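Local coordinates for PAN2-PAN3 deadenylation complex catalytic subunit pan2 (Neurospora crassa, PDB 4CZW), which is the catalytic subunit of a deadenylation complex that shortens mRNA poly(A) tails, releasing 5'-AMP, seen here as its probably inactive ubiquitin-protease-like scaffold and its exonuclease domain, at residues 60-65 and 391-396; 177-182 and 263-268. One frame throughout, in Å; residues are numbered along the deposited sequence.

Contact 1: residues 60-65 and 391-396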
loop_
_atom_site.group_PDB
_atom_site.type_symbol
_atom_site.label_atom_id
_atom_site.label_comp_id
_atom_site.label_asym_id
_atom_site.label_seq_id
_atom_site.Cartn_x
_atom_site.Cartn_y
_atom_site.Cartn_z
ATOM N N THR A 60 -9.110 -5.311 2.602
ATOM C CA THR A 60 -9.963 -6.029 1.666
ATOM C C THR A 60 -9.198 -7.255 1.181
ATOM O O THR A 60 -8.372 -7.150 0.275
ATOM C CB THR A 60 -10.376 -5.154 0.468
ATOM O OG1 THR A 60 -10.929 -3.919 0.941
ATOM C CG2 THR A 60 -11.405 -5.873 -0.392
ATOM N N PRO A 61 -9.468 -8.419 1.797
ATOM C CA PRO A 61 -8.739 -9.680 1.604
ATOM C C PRO A 61 -8.423 -10.013 0.147
ATOM O O PRO A 61 -7.308 -10.440 -0.152
ATOM C CB PRO A 61 -9.694 -10.719 2.195
ATOM C CG PRO A 61 -10.407 -9.979 3.267
ATOM C CD PRO A 61 -10.586 -8.578 2.744
ATOM N N LEU A 62 -9.389 -9.812 -0.744
ATOM C CA LEU A 62 -9.191 -10.109 -2.156
ATOM C C LEU A 62 -8.199 -9.148 -2.802
ATOM O O LEU A 62 -7.466 -9.525 -3.715
ATOM C CB LEU A 62 -10.522 -10.065 -2.905
ATOM C CG LEU A 62 -11.482 -11.216 -2.607
ATOM C CD1 LEU A 62 -12.774 -11.052 -3.386
ATOM C CD2 LEU A 62 -10.823 -12.550 -2.926
ATOM N N LEU A 63 -8.177 -7.907 -2.325
ATOM C CA LEU A 63 -7.260 -6.906 -2.857
ATOM C C LEU A 63 -5.843 -7.102 -2.328
ATOM O O LEU A 63 -4.874 -6.966 -3.075
ATOM C CB LEU A 63 -7.749 -5.494 -2.526
ATOM C CG LEU A 63 -8.993 -5.009 -3.272
ATOM C CD1 LEU A 63 -9.313 -3.570 -2.902
ATOM C CD2 LEU A 63 -8.798 -5.151 -4.772
ATOM N N ARG A 64 -5.724 -7.421 -1.041
ATOM C CA ARG A 64 -4.416 -7.609 -0.422
ATOM C C ARG A 64 -3.707 -8.830 -1.002
ATOM O O ARG A 64 -2.519 -8.777 -1.313
ATOM C CB ARG A 64 -4.542 -7.753 1.099
ATOM C CG ARG A 64 -3.199 -7.718 1.820
ATOM C CD ARG A 64 -3.255 -8.378 3.193
ATOM N NE ARG A 64 -3.995 -7.594 4.178
ATOM C CZ ARG A 64 -4.134 -7.943 5.454
ATOM N NH1 ARG A 64 -3.580 -9.063 5.901
ATOM N NH2 ARG A 64 -4.824 -7.174 6.285
ATOM N N ASN A 65 -4.446 -9.926 -1.146
ATOM C CA ASN A 65 -3.901 -11.141 -1.739
ATOM C C ASN A 65 -3.469 -10.906 -3.182
ATOM O O ASN A 65 -2.376 -11.301 -3.584
ATOM C CB ASN A 65 -4.926 -12.274 -1.671
ATOM C CG ASN A 65 -4.418 -13.559 -2.295
ATOM O OD1 ASN A 65 -3.685 -14.321 -1.666
ATOM N ND2 ASN A 65 -4.808 -13.805 -3.541
HETATM N N MSE A 391 -16.448 0.507 0.118
HETATM C CA MSE A 391 -15.860 -0.742 -0.355
HETATM C C MSE A 391 -16.599 -1.981 0.141
HETATM O O MSE A 391 -16.686 -2.229 1.344
HETATM C CB MSE A 391 -14.393 -0.825 0.072
HETATM C CG MSE A 391 -13.627 -1.987 -0.538
HETATM SE SE MSE A 391 -13.184 -1.697 -2.416
HETATM C CE MSE A 391 -11.974 -0.179 -2.216
ATOM N N PHE A 392 -17.125 -2.759 -0.801
ATOM C CA PHE A 392 -17.735 -4.046 -0.490
ATOM C C PHE A 392 -16.931 -5.180 -1.114
ATOM O O PHE A 392 -16.297 -5.003 -2.154
ATOM C CB PHE A 392 -19.179 -4.107 -0.995
ATOM C CG PHE A 392 -20.158 -3.344 -0.150
ATOM C CD1 PHE A 392 -20.760 -3.940 0.947
ATOM C CD2 PHE A 392 -20.493 -2.039 -0.465
ATOM C CE1 PHE A 392 -21.668 -3.243 1.721
ATOM C CE2 PHE A 392 -21.402 -1.337 0.306
ATOM C CZ PHE A 392 -21.988 -1.939 1.400
ATOM N N GLN A 393 -16.957 -6.342 -0.472
ATOM C CA GLN A 393 -16.422 -7.554 -1.078
ATOM C C GLN A 393 -17.350 -8.713 -0.745
ATOM O O GLN A 393 -18.123 -8.638 0.210
ATOM C CB GLN A 393 -14.998 -7.844 -0.595
ATOM C CG GLN A 393 -14.917 -8.608 0.716
ATOM C CD GLN A 393 -13.591 -9.326 0.888
ATOM O OE1 GLN A 393 -12.659 -9.126 0.110
ATOM N NE2 GLN A 393 -13.505 -10.173 1.907
ATOM N N VAL A 394 -17.281 -9.777 -1.540
ATOM C CA VAL A 394 -18.130 -10.941 -1.319
ATOM C C VAL A 394 -17.846 -11.554 0.052
ATOM O O VAL A 394 -16.690 -11.723 0.442
ATOM C CB VAL A 394 -17.941 -11.998 -2.428
ATOM C CG1 VAL A 394 -18.551 -11.505 -3.729
ATOM C CG2 VAL A 394 -16.470 -12.324 -2.624
ATOM N N LYS A 395 -18.912 -11.864 0.783
ATOM C CA LYS A 395 -18.798 -12.350 2.156
ATOM C C LYS A 395 -18.063 -13.686 2.227
ATOM O O LYS A 395 -17.449 -14.014 3.242
ATOM C CB LYS A 395 -20.185 -12.478 2.790
ATOM C CG LYS A 395 -20.168 -12.809 4.275
ATOM C CD LYS A 395 -21.573 -12.855 4.849
ATOM C CE LYS A 395 -21.549 -13.152 6.340
ATOM N NZ LYS A 395 -22.918 -13.148 6.928
ATOM N N ALA A 396 -18.120 -14.448 1.139
ATOM C CA ALA A 396 -17.441 -15.736 1.072
ATOM C C ALA A 396 -15.924 -15.568 1.093
ATOM O O ALA A 396 -15.191 -16.511 1.389
ATOM C CB ALA A 396 -17.872 -16.494 -0.175
#
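With CG set between its own backbone N and carbonyl carbon (chi1 85°) and an extended chain beyond, Q393 carries its amide from the strand to the first turn of helix 61-71, where it meets T60, P61 and L62. P61 crosses the Q393 side chain at about a right angle: its CD sits astride the amide, 3.4 Å from both OE1 and NE2 of Q393. On the next residue the backbone N-H of L62 points almost straight at OE1 of Q393 (165°), but at 3.4 Å between L62 N and Q393 OE1 the bond is weak. It still gives a first-turn amide, which has no acceptor a full turn earlier in its helix, a buried oxygen to face. The other end of the amide is held by N398, which accepts from NE2.

Here the pseudo-protease domain sets a helix start against its sheet: the start of helix 61-71 lies over strand 385-394 of the large mixed sheet, the axes of the local segments crossing at 86°. T60, in the N-cap position, has CG2 anti to its N, which sets that methyl 3.5 Å from OE1 of Q393, while its OG1 is hydrogen-bonded to V56 O and lies 3.6 Å from CG of M391, modelled as selenomethionine. The bent M391 chain brings SE within 4.3 Å of L63 CD1. At the C-terminal end of the strand, L62 CD1 and V394 CG2 meet at 4.0 Å, their side chains again crossing nearly perpendicularly, and L163 of helix 158-163 packs on L62 as well.

Contact 2: residues 177-182 and 263-268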
loop_
_atom_site.group_PDB
_atom_site.type_symbol
_atom_site.label_atom_id
_atom_site.label_comp_id
_atom_site.label_asym_id
_atom_site.label_seq_id
_atom_site.Cartn_x
_atom_site.Cartn_y
_atom_site.Cartn_z
ATOM N N LYS A 177 -10.814 -9.925 -14.104
ATOM C CA LYS A 177 -12.047 -9.352 -14.625
ATOM C C LYS A 177 -13.214 -9.658 -13.692
ATOM O O LYS A 177 -14.060 -8.802 -13.436
ATOM C CB LYS A 177 -12.329 -9.884 -16.030
ATOM C CG LYS A 177 -13.496 -9.218 -16.734
ATOM C CD LYS A 177 -13.611 -9.698 -18.171
ATOM C CE LYS A 177 -14.759 -9.015 -18.894
ATOM N NZ LYS A 177 -16.066 -9.298 -18.243
ATOM N N ARG A 178 -13.244 -10.881 -13.178
ATOM C CA ARG A 178 -14.296 -11.305 -12.259
ATOM C C ARG A 178 -14.127 -10.641 -10.893
ATOM O O ARG A 178 -15.081 -10.524 -10.123
ATOM C CB ARG A 178 -14.292 -12.831 -12.120
ATOM C CG ARG A 178 -15.446 -13.398 -11.305
ATOM C CD ARG A 178 -15.468 -14.917 -11.362
ATOM N NE ARG A 178 -16.557 -15.479 -10.567
ATOM C CZ ARG A 178 -16.876 -16.769 -10.544
ATOM N NH1 ARG A 178 -16.192 -17.638 -11.275
ATOM N NH2 ARG A 178 -17.882 -17.191 -9.790
ATOM N N LEU A 179 -12.908 -10.194 -10.607
ATOM C CA LEU A 179 -12.587 -9.607 -9.311
ATOM C C LEU A 179 -12.900 -8.114 -9.232
ATOM O O LEU A 179 -13.367 -7.629 -8.202
ATOM C CB LEU A 179 -11.109 -9.837 -8.983
ATOM C CG LEU A 179 -10.706 -11.264 -8.603
ATOM C CD1 LEU A 179 -9.198 -11.437 -8.687
ATOM C CD2 LEU A 179 -11.206 -11.605 -7.209
ATOM N N LEU A 180 -12.649 -7.388 -10.317
ATOM C CA LEU A 180 -12.735 -5.930 -10.279
ATOM C C LEU A 180 -13.764 -5.336 -11.242
ATOM O O LEU A 180 -14.275 -4.242 -11.005
ATOM C CB LEU A 180 -11.362 -5.321 -10.574
ATOM C CG LEU A 180 -10.196 -5.781 -9.695
ATOM C CD1 LEU A 180 -8.918 -5.047 -10.075
ATOM C CD2 LEU A 180 -10.516 -5.586 -8.219
ATOM N N GLU A 181 -14.069 -6.049 -12.322
ATOM C CA GLU A 181 -14.930 -5.493 -13.365
ATOM C C GLU A 181 -16.404 -5.846 -13.215
ATOM O O GLU A 181 -16.758 -6.921 -12.730
ATOM C CB GLU A 181 -14.456 -5.949 -14.747
ATOM C CG GLU A 181 -13.141 -5.347 -15.194
ATOM C CD GLU A 181 -12.897 -5.541 -16.676
ATOM O OE1 GLU A 181 -13.868 -5.839 -17.404
ATOM O OE2 GLU A 181 -11.737 -5.398 -17.116
ATOM N N THR A 182 -17.259 -4.923 -13.643
ATOM C CA THR A 182 -18.678 -5.197 -13.807
ATOM C C THR A 182 -18.926 -5.609 -15.253
ATOM O O THR A 182 -19.004 -4.760 -16.142
ATOM C CB THR A 182 -19.550 -3.977 -13.456
ATOM O OG1 THR A 182 -19.329 -3.601 -12.091
ATOM C CG2 THR A 182 -21.024 -4.298 -13.657
ATOM N N ILE A 263 -21.310 -9.031 -11.627
ATOM C CA ILE A 263 -20.835 -8.036 -10.677
ATOM C C ILE A 263 -19.495 -8.492 -10.099
ATOM O O ILE A 263 -19.289 -9.685 -9.874
ATOM C CB ILE A 263 -21.851 -7.805 -9.543
ATOM C CG1 ILE A 263 -22.265 -9.140 -8.922
ATOM C CG2 ILE A 263 -23.073 -7.069 -10.070
ATOM C CD1 ILE A 263 -23.229 -9.003 -7.768
ATOM N N PRO A 264 -18.575 -7.544 -9.867
ATOM C CA PRO A 264 -17.231 -7.889 -9.393
ATOM C C PRO A 264 -17.224 -8.456 -7.975
ATOM O O PRO A 264 -18.120 -8.159 -7.185
ATOM C CB PRO A 264 -16.489 -6.551 -9.444
ATOM C CG PRO A 264 -17.558 -5.526 -9.304
ATOM C CD PRO A 264 -18.743 -6.090 -10.033
ATOM N N ALA A 265 -16.218 -9.271 -7.668
ATOM C CA ALA A 265 -16.053 -9.820 -6.328
ATOM C C ALA A 265 -15.705 -8.707 -5.346
ATOM O O ALA A 265 -16.084 -8.754 -4.176
ATOM C CB ALA A 265 -14.982 -10.897 -6.322
ATOM N N VAL A 266 -14.975 -7.710 -5.836
ATOM C CA VAL A 266 -14.678 -6.512 -5.058
ATOM C C VAL A 266 -15.493 -5.342 -5.595
ATOM O O VAL A 266 -15.319 -4.926 -6.741
ATOM C CB VAL A 266 -13.180 -6.161 -5.098
ATOM C CG1 VAL A 266 -12.925 -4.847 -4.374
ATOM C CG2 VAL A 266 -12.355 -7.280 -4.487
ATOM N N LEU A 267 -16.386 -4.815 -4.765
ATOM C CA LEU A 267 -17.308 -3.774 -5.203
ATOM C C LEU A 267 -16.931 -2.399 -4.658
ATOM O O LEU A 267 -17.305 -2.039 -3.541
ATOM C CB LEU A 267 -18.737 -4.128 -4.784
ATOM C CG LEU A 267 -19.857 -3.242 -5.331
ATOM C CD1 LEU A 267 -19.895 -3.301 -6.850
ATOM C CD2 LEU A 267 -21.200 -3.649 -4.743
ATOM N N ALA A 268 -16.190 -1.635 -5.455
ATOM C CA ALA A 268 -15.824 -0.270 -5.089
ATOM C C ALA A 268 -16.892 0.709 -5.567
ATOM O O ALA A 268 -17.330 0.646 -6.716
ATOM C CB ALA A 268 -14.467 0.093 -5.670
#
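P264 and T182 cross obliquely, the hydroxyl of T182 resting beside the proline ring with OG1 3.3 Å from P264 CD. That hydroxyl is hydrogen-bonded to N206 and meets the ring by van der Waals contact. The carbonyl of E181 comes in at the adjacent part of the same ring, its O 3.3 Å from P264 CB. A glycine in place of P264 would strip away this ring and is likely to open a gap between E181 O and T182 OG1, leaving the backbone before A265 freer to turn.

L180 and V266 run side by side and point the same way: CG of L180 beside its backbone N (chi1 -55°) helps bring CD2 back to 4.1 Å from V266 CB, and L179 CD2 reaches A265 CB at 3.9 Å. The main chains also bond directly. Carbonyls at the C-terminal end of helix 172-180 look outward beyond its last turn, and the loop-to-strand junction at A265 and V266 takes two in succession: A265 N donates to R178 O at 3.0 Å and V266 N to L179 O at 2.9 Å (158°), both in the carbonyl plane.

M66 of helix 61-71 packs on both leucines, F164 is in cation-pi contact with R178, and strand 385-394 flanks V266 through M391; T182 runs on into strand 183-190 and strand 250-262 leads into I263, both in the zinc-bearing fingers sheet.

Overall arrangement
From the N terminus, the chain first supplies the start of helix 61-71, whose partner strand arrives some 326 residues later; contact 1 therefore closes a long loop that spans much of the protease-like domain. Contact 2 lies wholly within that span and closes a shorter one, the 80 intervening residues including the four-stranded fingers sheet with its Cys4 zinc site. The two touch in space, their centres about 10 Å apart. Strands 266-270 and 385-394 are antiparallel neighbours, with probable hydrogen bonds from L267 N to F392 O and from V394 N to A265 O, while L62 packs against A265 and V266. Together they tie two helices and the base of the fingers to one mixed sheet.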